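Alpha-1,2-mannosyltransferase (Ktr4), putative (Neosartorya fumigata, PDB 7BOP) is a putative fungal mannosyltransferase with a GT-A type fold, seen here holding GDP and a manganese ion. Local coordinates at residues D137-I142 with H302-G307; I142-F147 with D163-H168. All blocks are in the same frame, centred on the assembly; numbering follows the deposited sequence.

Interaction 1 of 2, residues D137-I142 with H302-G307; sequences DPPEWI and HLDRAG
P139 is the first residue of 137-142 to reach the helix end at 302-307: its CG lies 4.0 Å from D304 OD1, the pyrrolidine ring meeting the carboxylate at a slant. The same proline opens a type I beta turn running to I142, closed by the 3.0 Å bond from I142 N to P139 O, and this turn carries W141 at its third position. With chi1 at 60°, W141 CG sits between its own backbone N and carbonyl carbon, which folds the indole back over the turn. P139 CB lies over the rim of one face of the indole and R305 CG over the rim of the opposite one. The indole edge is fixed by a polar contact: W141 NE1 donates to D304 O over 2.9 Å, with an N-H...O angle of 153°. The acceptor lies almost in the indole plane, whereas the donor is tilted 35° from the carbonyl plane. The D304 carboxylate, whose OD1 forms a salt bridge with R172 of helix 165-177, also passes W141, its OD2 lying 3.7 Å from W141 CZ2. I142 closes the contact, its CD1 packing 3.9 Å from G307 CA. G307 leaves the helix with positive phi and, having no side chain, leaves its CA for I142 CD1 to pack on. I142 also packs on F310 of helix 308-311, as do P138 and P139. Since D304 O belongs to the last helical turn, where G307 N still bonds to L303 O at 3.2 Å, the arrangement is a tryptophan-bearing beta turn docked on a helix C-terminus, joining the loop between helices 133-136 and 144-157 to helix 294-306 in this GT-A protein.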
ATOM      1  N   ASP A 137      -7.886  10.678 -16.556  1.00 44.77           N
ATOM      2  CA  ASP A 137      -7.979  10.271 -17.967  1.00 45.34           C
ATOM      3  C   ASP A 137      -6.655   9.685 -18.442  1.00 42.01           C
ATOM      4  O   ASP A 137      -5.598  10.160 -18.031  1.00 40.77           O
ATOM      5  CB  ASP A 137      -8.335  11.456 -18.880  1.00 48.05           C
ATOM      6  CG  ASP A 137      -9.755  11.976 -18.669  1.00 50.74           C
ATOM      7  OD1 ASP A 137     -10.559  11.346 -17.954  1.00 52.63           O
ATOM      8  OD2 ASP A 137     -10.059  13.046 -19.229  1.00 56.42           O
ATOM      9  N   PRO A 138      -6.701   8.664 -19.318  1.00 40.33           N
ATOM     10  CA  PRO A 138      -5.432   8.180 -19.852  1.00 41.29           C
ATOM     11  C   PRO A 138      -4.705   9.300 -20.594  1.00 42.22           C
ATOM     12  O   PRO A 138      -5.367  10.121 -21.215  1.00 44.76           O
ATOM     13  CB  PRO A 138      -5.852   7.071 -20.826  1.00 40.87           C
ATOM     14  CG  PRO A 138      -7.199   6.633 -20.356  1.00 41.05           C
ATOM     15  CD  PRO A 138      -7.846   7.856 -19.783  1.00 40.20           C
ATOM     16  N   PRO A 139      -3.371   9.356 -20.511  1.00 43.95           N
ATOM     17  CA  PRO A 139      -2.663  10.419 -21.229  1.00 46.00           C
ATOM     18  C   PRO A 139      -2.790  10.312 -22.758  1.00 49.28           C
ATOM     19  O   PRO A 139      -3.069   9.227 -23.296  1.00 45.42           O
ATOM     20  CB  PRO A 139      -1.207  10.257 -20.790  1.00 45.59           C
ATOM     21  CG  PRO A 139      -1.096   8.904 -20.195  1.00 46.09           C
ATOM     22  CD  PRO A 139      -2.461   8.415 -19.835  1.00 44.81           C
ATOM     23  N   GLU A 140      -2.571  11.443 -23.428  1.00 50.13           N
ATOM     24  CA  GLU A 140      -2.779  11.582 -24.884  1.00 51.59           C
ATOM     25  C   GLU A 140      -2.064  10.527 -25.727  1.00 48.35           C
ATOM     26  O   GLU A 140      -2.575  10.106 -26.762  1.00 49.06           O
ATOM     27  CB  GLU A 140      -2.340  12.983 -25.353  1.00 56.95           C
ATOM     28  CG  GLU A 140      -0.826  13.219 -25.286  1.00 63.62           C
ATOM     29  CD  GLU A 140      -0.405  14.677 -25.406  1.00 73.05           C
ATOM     30  OE1 GLU A 140      -1.264  15.588 -25.331  1.00 78.18           O
ATOM     31  OE2 GLU A 140       0.811  14.913 -25.571  1.00 78.64           O
ATOM     32  N   TRP A 141      -0.881  10.107 -25.282  1.00 43.92           N
ATOM     33  CA  TRP A 141      -0.064   9.159 -26.039  1.00 42.58           C
ATOM     34  C   TRP A 141      -0.529   7.697 -25.984  1.00 40.99           C
ATOM     35  O   TRP A 141       0.030   6.868 -26.693  1.00 39.73           O
ATOM     36  CB  TRP A 141       1.408   9.250 -25.631  1.00 44.53           C
ATOM     37  CG  TRP A 141       1.693   8.954 -24.184  1.00 45.48           C
ATOM     38  CD1 TRP A 141       1.857   7.730 -23.614  1.00 44.71           C
ATOM     39  CD2 TRP A 141       1.876   9.914 -23.139  1.00 47.84           C
ATOM     40  NE1 TRP A 141       2.118   7.863 -22.271  1.00 46.21           N
ATOM     41  CE2 TRP A 141       2.139   9.195 -21.953  1.00 46.34           C
ATOM     42  CE3 TRP A 141       1.834  11.318 -23.087  1.00 48.71           C
ATOM     43  CZ2 TRP A 141       2.356   9.827 -20.726  1.00 47.06           C
ATOM     44  CZ3 TRP A 141       2.056  11.948 -21.871  1.00 48.33           C
ATOM     45  CH2 TRP A 141       2.309  11.199 -20.702  1.00 48.55           C
ATOM     46  N   ILE A 142      -1.523   7.380 -25.147  1.00 40.31           N
ATOM     47  CA  ILE A 142      -2.019   6.010 -25.031  1.00 38.71           C
ATOM     48  C   ILE A 142      -3.035   5.777 -26.133  1.00 37.85           C
ATOM     49  O   ILE A 142      -4.011   6.522 -26.246  1.00 38.52           O
ATOM     50  CB  ILE A 142      -2.677   5.735 -23.656  1.00 37.35           C
ATOM     51  CG1 ILE A 142      -1.655   5.916 -22.517  1.00 38.35           C
ATOM     52  CG2 ILE A 142      -3.327   4.346 -23.615  1.00 35.86           C
ATOM     53  CD1 ILE A 142      -0.444   5.009 -22.564  1.00 38.47           C
ATOM     54  N   HIS A 302       8.653   7.877 -16.379  1.00 31.75           N
ATOM     55  CA  HIS A 302       9.190   6.882 -17.303  1.00 32.84           C
ATOM     56  C   HIS A 302       8.174   5.758 -17.578  1.00 32.14           C
ATOM     57  O   HIS A 302       7.888   5.420 -18.737  1.00 31.44           O
ATOM     58  CB  HIS A 302      10.477   6.286 -16.741  1.00 34.61           C
ATOM     59  CG  HIS A 302      11.083   5.240 -17.616  1.00 36.76           C
ATOM     60  ND1 HIS A 302      10.710   3.913 -17.560  1.00 39.50           N
ATOM     61  CD2 HIS A 302      12.014   5.328 -18.589  1.00 37.00           C
ATOM     62  CE1 HIS A 302      11.390   3.231 -18.462  1.00 38.06           C
ATOM     63  NE2 HIS A 302      12.195   4.064 -19.096  1.00 40.22           N
ATOM     64  N   LEU A 303       7.622   5.191 -16.512  1.00 31.11           N
ATOM     65  CA  LEU A 303       6.608   4.130 -16.643  1.00 31.50           C
ATOM     66  C   LEU A 303       5.355   4.633 -17.365  1.00 32.02           C
ATOM     67  O   LEU A 303       4.749   3.919 -18.178  1.00 31.96           O
ATOM     68  CB  LEU A 303       6.229   3.581 -15.269  1.00 31.00           C
ATOM     69  CG  LEU A 303       7.317   2.883 -14.453  1.00 30.85           C
ATOM     70  CD1 LEU A 303       6.678   2.390 -13.156  1.00 30.45           C
ATOM     71  CD2 LEU A 303       8.001   1.732 -15.200  1.00 31.76           C
ATOM     72  N   ASP A 304       4.983   5.876 -17.074  1.00 32.16           N
ATOM     73  CA  ASP A 304       3.806   6.506 -17.690  1.00 33.72           C
ATOM     74  C   ASP A 304       3.950   6.616 -19.219  1.00 34.11           C
ATOM     75  O   ASP A 304       3.010   6.321 -19.966  1.00 32.78           O
ATOM     76  CB  ASP A 304       3.581   7.903 -17.075  1.00 34.11           C
ATOM     77  CG  ASP A 304       2.129   8.352 -17.126  1.00 35.61           C
ATOM     78  OD1 ASP A 304       1.226   7.501 -17.189  1.00 34.89           O
ATOM     79  OD2 ASP A 304       1.870   9.575 -17.082  1.00 36.01           O
ATOM     80  N   ARG A 305       5.136   7.034 -19.662  1.00 34.86           N
ATOM     81  CA  ARG A 305       5.459   7.115 -21.088  1.00 37.47           C
ATOM     82  C   ARG A 305       5.630   5.738 -21.750  1.00 36.43           C
ATOM     83  O   ARG A 305       5.357   5.596 -22.938  1.00 35.64           O
ATOM     84  CB  ARG A 305       6.709   7.976 -21.311  1.00 39.54           C
ATOM     85  CG  ARG A 305       6.520   9.428 -20.878  1.00 44.92           C
ATOM     86  CD  ARG A 305       7.726  10.298 -21.213  1.00 51.17           C
ATOM     87  NE  ARG A 305       8.994   9.859 -20.592  1.00 56.97           N
ATOM     88  CZ  ARG A 305       9.521  10.316 -19.441  1.00 56.84           C
ATOM     89  NH1 ARG A 305       8.924  11.258 -18.704  1.00 60.44           N
ATOM     90  NH2 ARG A 305      10.674   9.816 -19.012  1.00 54.50           N
ATOM     91  N   ALA A 306       6.090   4.739 -20.993  1.00 34.38           N
ATOM     92  CA  ALA A 306       6.219   3.368 -21.508  1.00 35.85           C
ATOM     93  C   ALA A 306       4.878   2.710 -21.826  1.00 34.92           C
ATOM     94  O   ALA A 306       4.836   1.825 -22.660  1.00 36.32           O
ATOM     95  CB  ALA A 306       7.015   2.491 -20.546  1.00 36.16           C
ATOM     96  N   GLY A 307       3.807   3.128 -21.151  1.00 33.62           N
ATOM     97  CA  GLY A 307       2.447   2.703 -21.472  1.00 33.58           C
ATOM     98  C   GLY A 307       1.897   1.511 -20.709  1.00 33.10           C
ATOM     99  O   GLY A 307       0.707   1.201 -20.830  1.00 32.10           O
TER

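Interaction 2 of 2, residues I142-F147 with D163-H168; sequences INMELF and DKLSYH. With GDP (guanosine-5'-diphosphate), chain H.
D163 OD2 is gripped by two donors: H168 NE2, 2.7 Å away on the syn lone pair with a nearly straight N-H...O angle of 175°, and the hydroxyl of Y161. Because D163 OD2 lies in the imidazole plane and H168 ND1 bonds to F309 O, both ring nitrogens are engaged and the ring's rotation is fixed. The face thus presented receives F147. F147 CE1 stands over the centre of the imidazole, 3.7 Å from H168 NE2, and the planes meet at 86°, an edge-to-face (T-shaped) pair with centroids 5.1 Å apart. F147 CG is anti to the backbone N (chi1 164°), which sends the ring out from its helix toward 163-168. D163 OD1 also approaches this ring, 3.4 Å from F147 CZ. Over one face of F147 comes L165 CD1, a CH-pi contact 3.9 Å from the ring centroid. The other branch of the leucine, L165 CD2, meets M144 CE at 3.9 Å. From the first turn of helix 165-177, Y167 OH donates to O3B of GDP over 2.7 Å, and S166 also lies in the GDP pocket. The contact therefore joins the N-terminal turns of two successive helices, 144-157, capped by N143, and 165-177, with F310 of helix 308-311 packing against both L165 and H168.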
ATOM      1  N   ILE A 142      -1.523   7.380 -25.147  1.00 40.31           N
ATOM      2  CA  ILE A 142      -2.019   6.010 -25.031  1.00 38.71           C
ATOM      3  C   ILE A 142      -3.035   5.777 -26.133  1.00 37.85           C
ATOM      4  O   ILE A 142      -4.011   6.522 -26.246  1.00 38.52           O
ATOM      5  CB  ILE A 142      -2.677   5.735 -23.656  1.00 37.35           C
ATOM      6  CG1 ILE A 142      -1.655   5.916 -22.517  1.00 38.35           C
ATOM      7  CG2 ILE A 142      -3.327   4.346 -23.615  1.00 35.86           C
ATOM      8  CD1 ILE A 142      -0.444   5.009 -22.564  1.00 38.47           C
ATOM      9  N   ASN A 143      -2.805   4.740 -26.932  1.00 37.35           N
ATOM     10  CA  ASN A 143      -3.739   4.347 -27.982  1.00 36.88           C
ATOM     11  C   ASN A 143      -4.801   3.422 -27.384  1.00 36.93           C
ATOM     12  O   ASN A 143      -4.478   2.333 -26.897  1.00 35.96           O
ATOM     13  CB  ASN A 143      -2.982   3.648 -29.111  1.00 37.15           C
ATOM     14  CG  ASN A 143      -3.871   3.320 -30.295  1.00 38.05           C
ATOM     15  OD1 ASN A 143      -4.652   2.368 -30.263  1.00 38.93           O
ATOM     16  ND2 ASN A 143      -3.754   4.111 -31.349  1.00 37.85           N
ATOM     17  N   MET A 144      -6.062   3.839 -27.444  1.00 36.32           N
ATOM     18  CA  MET A 144      -7.144   3.081 -26.818  1.00 38.12           C
ATOM     19  C   MET A 144      -7.475   1.769 -27.529  1.00 38.96           C
ATOM     20  O   MET A 144      -7.960   0.850 -26.873  1.00 36.89           O
ATOM     21  CB  MET A 144      -8.409   3.940 -26.638  1.00 39.87           C
ATOM     22  CG  MET A 144      -8.222   5.143 -25.721  1.00 41.52           C
ATOM     23  SD  MET A 144      -7.466   4.734 -24.122  1.00 46.37           S
ATOM     24  CE  MET A 144      -8.802   3.772 -23.428  1.00 45.53           C
ATOM     25  N   GLU A 145      -7.230   1.668 -28.842  1.00 39.42           N
ATOM     26  CA  GLU A 145      -7.379   0.375 -29.541  1.00 42.06           C
ATOM     27  C   GLU A 145      -6.356  -0.663 -29.075  1.00 39.11           C
ATOM     28  O   GLU A 145      -6.699  -1.832 -28.898  1.00 38.98           O
ATOM     29  CB  GLU A 145      -7.314   0.510 -31.070  1.00 48.17           C
ATOM     30  CG  GLU A 145      -8.686   0.535 -31.719  1.00 57.70           C
ATOM     31  CD  GLU A 145      -8.637   0.773 -33.222  1.00 65.83           C
ATOM     32  OE1 GLU A 145      -7.791   0.155 -33.913  1.00 70.06           O
ATOM     33  OE2 GLU A 145      -9.463   1.579 -33.711  1.00 69.81           O
ATOM     34  N   LEU A 146      -5.110  -0.237 -28.896  1.00 37.37           N
ATOM     35  CA  LEU A 146      -4.073  -1.095 -28.310  1.00 38.13           C
ATOM     36  C   LEU A 146      -4.429  -1.491 -26.877  1.00 37.27           C
ATOM     37  O   LEU A 146      -4.244  -2.649 -26.489  1.00 36.07           O
ATOM     38  CB  LEU A 146      -2.704  -0.405 -28.323  1.00 38.78           C
ATOM     39  CG  LEU A 146      -2.028  -0.158 -29.674  1.00 40.23           C
ATOM     40  CD1 LEU A 146      -0.678   0.510 -29.443  1.00 40.48           C
ATOM     41  CD2 LEU A 146      -1.854  -1.446 -30.464  1.00 40.50           C
ATOM     42  N   PHE A 147      -4.936  -0.534 -26.094  1.00 34.82           N
ATOM     43  CA  PHE A 147      -5.446  -0.849 -24.759  1.00 34.65           C
ATOM     44  C   PHE A 147      -6.493  -1.975 -24.802  1.00 35.49           C
ATOM     45  O   PHE A 147      -6.393  -2.944 -24.048  1.00 34.30           O
ATOM     46  CB  PHE A 147      -6.038   0.383 -24.048  1.00 35.61           C
ATOM     47  CG  PHE A 147      -6.897   0.018 -22.875  1.00 34.39           C
ATOM     48  CD1 PHE A 147      -6.308  -0.377 -21.683  1.00 34.71           C
ATOM     49  CD2 PHE A 147      -8.286  -0.028 -22.985  1.00 35.98           C
ATOM     50  CE1 PHE A 147      -7.082  -0.775 -20.607  1.00 33.59           C
ATOM     51  CE2 PHE A 147      -9.068  -0.429 -21.907  1.00 36.13           C
ATOM     52  CZ  PHE A 147      -8.461  -0.803 -20.717  1.00 34.55           C
ATOM     53  N   ASP A 163     -11.222  -7.355 -17.481  1.00 33.88           N
ATOM     54  CA  ASP A 163     -10.520  -6.073 -17.465  1.00 35.40           C
ATOM     55  C   ASP A 163     -11.481  -4.885 -17.404  1.00 36.22           C
ATOM     56  O   ASP A 163     -12.544  -4.917 -18.004  1.00 35.61           O
ATOM     57  CB  ASP A 163      -9.609  -5.950 -18.681  1.00 34.95           C
ATOM     58  CG  ASP A 163      -8.660  -4.784 -18.567  1.00 37.71           C
ATOM     59  OD1 ASP A 163      -9.063  -3.650 -18.915  1.00 38.35           O
ATOM     60  OD2 ASP A 163      -7.514  -4.992 -18.115  1.00 36.39           O
ATOM     61  N   LYS A 164     -11.089  -3.856 -16.658  1.00 36.63           N
ATOM     62  CA  LYS A 164     -11.815  -2.584 -16.603  1.00 40.33           C
ATOM     63  C   LYS A 164     -10.803  -1.468 -16.741  1.00 36.93           C
ATOM     64  O   LYS A 164      -9.797  -1.470 -16.025  1.00 35.05           O
ATOM     65  CB  LYS A 164     -12.491  -2.417 -15.240  1.00 46.72           C
ATOM     66  CG  LYS A 164     -13.759  -3.230 -15.032  1.00 53.07           C
ATOM     67  CD  LYS A 164     -13.770  -3.978 -13.694  1.00 60.68           C
ATOM     68  CE  LYS A 164     -15.037  -3.734 -12.876  1.00 65.12           C
ATOM     69  NZ  LYS A 164     -16.314  -3.859 -13.645  1.00 68.09           N
ATOM     70  N   LEU A 165     -11.083  -0.499 -17.613  1.00 35.36           N
ATOM     71  CA  LEU A 165     -10.206   0.662 -17.776  1.00 35.68           C
ATOM     72  C   LEU A 165      -9.996   1.386 -16.445  1.00 33.55           C
ATOM     73  O   LEU A 165      -8.894   1.831 -16.157  1.00 32.99           O
ATOM     74  CB  LEU A 165     -10.764   1.641 -18.820  1.00 36.87           C
ATOM     75  CG  LEU A 165      -9.962   2.938 -19.044  1.00 37.56           C
ATOM     76  CD1 LEU A 165      -8.529   2.657 -19.483  1.00 36.99           C
ATOM     77  CD2 LEU A 165     -10.675   3.814 -20.063  1.00 38.74           C
ATOM     78  N   SER A 166     -11.056   1.487 -15.648  1.00 33.27           N
ATOM     79  CA  SER A 166     -10.998   2.167 -14.355  1.00 33.73           C
ATOM     80  C   SER A 166      -9.953   1.575 -13.401  1.00 33.75           C
ATOM     81  O   SER A 166      -9.317   2.313 -12.643  1.00 33.65           O
ATOM     82  CB  SER A 166     -12.380   2.185 -13.700  1.00 34.09           C
ATOM     83  OG  SER A 166     -12.849   0.883 -13.432  1.00 36.19           O
ATOM     84  N   TYR A 167      -9.748   0.258 -13.456  1.00 33.06           N
ATOM     85  CA  TYR A 167      -8.731  -0.370 -12.624  1.00 32.61           C
ATOM     86  C   TYR A 167      -7.343   0.153 -12.979  1.00 31.64           C
ATOM     87  O   TYR A 167      -6.541   0.467 -12.085  1.00 32.29           O
ATOM     88  CB  TYR A 167      -8.763  -1.904 -12.721  1.00 34.39           C
ATOM     89  CG  TYR A 167      -8.008  -2.530 -11.584  1.00 38.06           C
ATOM     90  CD1 TYR A 167      -8.623  -2.734 -10.349  1.00 40.24           C
ATOM     91  CD2 TYR A 167      -6.660  -2.870 -11.713  1.00 40.91           C
ATOM     92  CE1 TYR A 167      -7.929  -3.287  -9.287  1.00 41.53           C
ATOM     93  CE2 TYR A 167      -5.958  -3.425 -10.652  1.00 41.21           C
ATOM     94  CZ  TYR A 167      -6.598  -3.625  -9.441  1.00 41.53           C
ATOM     95  OH  TYR A 167      -5.923  -4.168  -8.379  1.00 43.23           O
ATOM     96  N   HIS A 168      -7.079   0.268 -14.281  1.00 30.80           N
ATOM     97  CA  HIS A 168      -5.808   0.799 -14.770  1.00 30.78           C
ATOM     98  C   HIS A 168      -5.654   2.268 -14.349  1.00 30.28           C
ATOM     99  O   HIS A 168      -4.576   2.695 -13.943  1.00 29.45           O
ATOM    100  CB  HIS A 168      -5.701   0.699 -16.297  1.00 30.69           C
ATOM    101  CG  HIS A 168      -5.720  -0.701 -16.840  1.00 30.60           C
ATOM    102  ND1 HIS A 168      -4.596  -1.327 -17.332  1.00 29.82           N
ATOM    103  CD2 HIS A 168      -6.739  -1.573 -17.017  1.00 31.78           C
ATOM    104  CE1 HIS A 168      -4.921  -2.530 -17.771  1.00 30.46           C
ATOM    105  NE2 HIS A 168      -6.213  -2.707 -17.585  1.00 30.96           N
TER
HETATM  106  PB  GDP H 402      -8.483  -4.411  -5.287  1.00 50.77           P
HETATM  107  O1B GDP H 402      -9.460  -5.524  -5.537  1.00 50.65           O
HETATM  108  O2B GDP H 402      -8.340  -4.015  -3.807  1.00 47.74           O
HETATM  109  O3B GDP H 402      -7.155  -4.526  -6.009  1.00 48.79           O
HETATM  110  O3A GDP H 402      -9.229  -3.179  -6.042  1.00 49.25           O
HETATM  111  PA  GDP H 402     -10.386  -2.234  -5.409  1.00 48.06           P
HETATM  112  O1A GDP H 402     -11.645  -2.347  -6.236  1.00 47.04           O
HETATM  113  O2A GDP H 402     -10.409  -2.450  -3.879  1.00 48.67           O
HETATM  114  O5' GDP H 402      -9.714  -0.825  -5.796  1.00 46.05           O
HETATM  115  C5' GDP H 402      -8.592  -0.316  -5.072  1.00 46.57           C
HETATM  116  C4' GDP H 402      -8.954   1.011  -4.411  1.00 46.69           C
HETATM  117  O4' GDP H 402      -9.270   1.970  -5.425  1.00 46.54           O
HETATM  118  C3' GDP H 402     -10.191   0.958  -3.525  1.00 45.40           C
HETATM  119  O3' GDP H 402     -10.014   1.931  -2.482  1.00 43.60           O
HETATM  120  C2' GDP H 402     -11.341   1.318  -4.451  1.00 46.38           C
HETATM  121  O2' GDP H 402     -12.427   1.926  -3.751  1.00 44.16           O
HETATM  122  C1' GDP H 402     -10.664   2.288  -5.415  1.00 45.21           C
HETATM  123  N9  GDP H 402     -11.117   2.306  -6.827  1.00 47.09           N
HETATM  124  C8  GDP H 402     -10.926   1.375  -7.803  1.00 45.68           C
HETATM  125  N7  GDP H 402     -11.448   1.808  -8.975  1.00 44.77           N
HETATM  126  C5  GDP H 402     -11.970   3.033  -8.763  1.00 45.48           C
HETATM  127  C6  GDP H 402     -12.672   4.060  -9.562  1.00 44.45           C
HETATM  128  O6  GDP H 402     -12.899   3.839 -10.763  1.00 41.97           O
HETATM  129  N1  GDP H 402     -13.046   5.211  -8.964  1.00 44.87           N
HETATM  130  C2  GDP H 402     -12.789   5.457  -7.654  1.00 44.27           C
HETATM  131  N2  GDP H 402     -13.183   6.623  -7.082  1.00 43.47           N
HETATM  132  N3  GDP H 402     -12.159   4.552  -6.863  1.00 43.81           N
HETATM  133  C4  GDP H 402     -11.735   3.360  -7.355  1.00 44.89           C

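Both contacts are partly buried, their centres 11 Å apart and on the same side of the chain's centre, and they share I142. Interaction 2 joins neighbours in sequence, 16 residues apart, whereas interaction 1 brings together segments separated by 160 residues. Their chemistry also differs with place: in interaction 1 the exposed W141 bonds to a helix-end carbonyl, while in interaction 2 the buried F147 and H168 pair as rings, with no hydrogen bond across the segments. P138 CG links them directly, 4.2 Å from M144 SD. Helix 165-177 serves both, through R172 in one and H168 in the other, and F310 packs against both. Interaction 2 alone includes GDP-pocket residues.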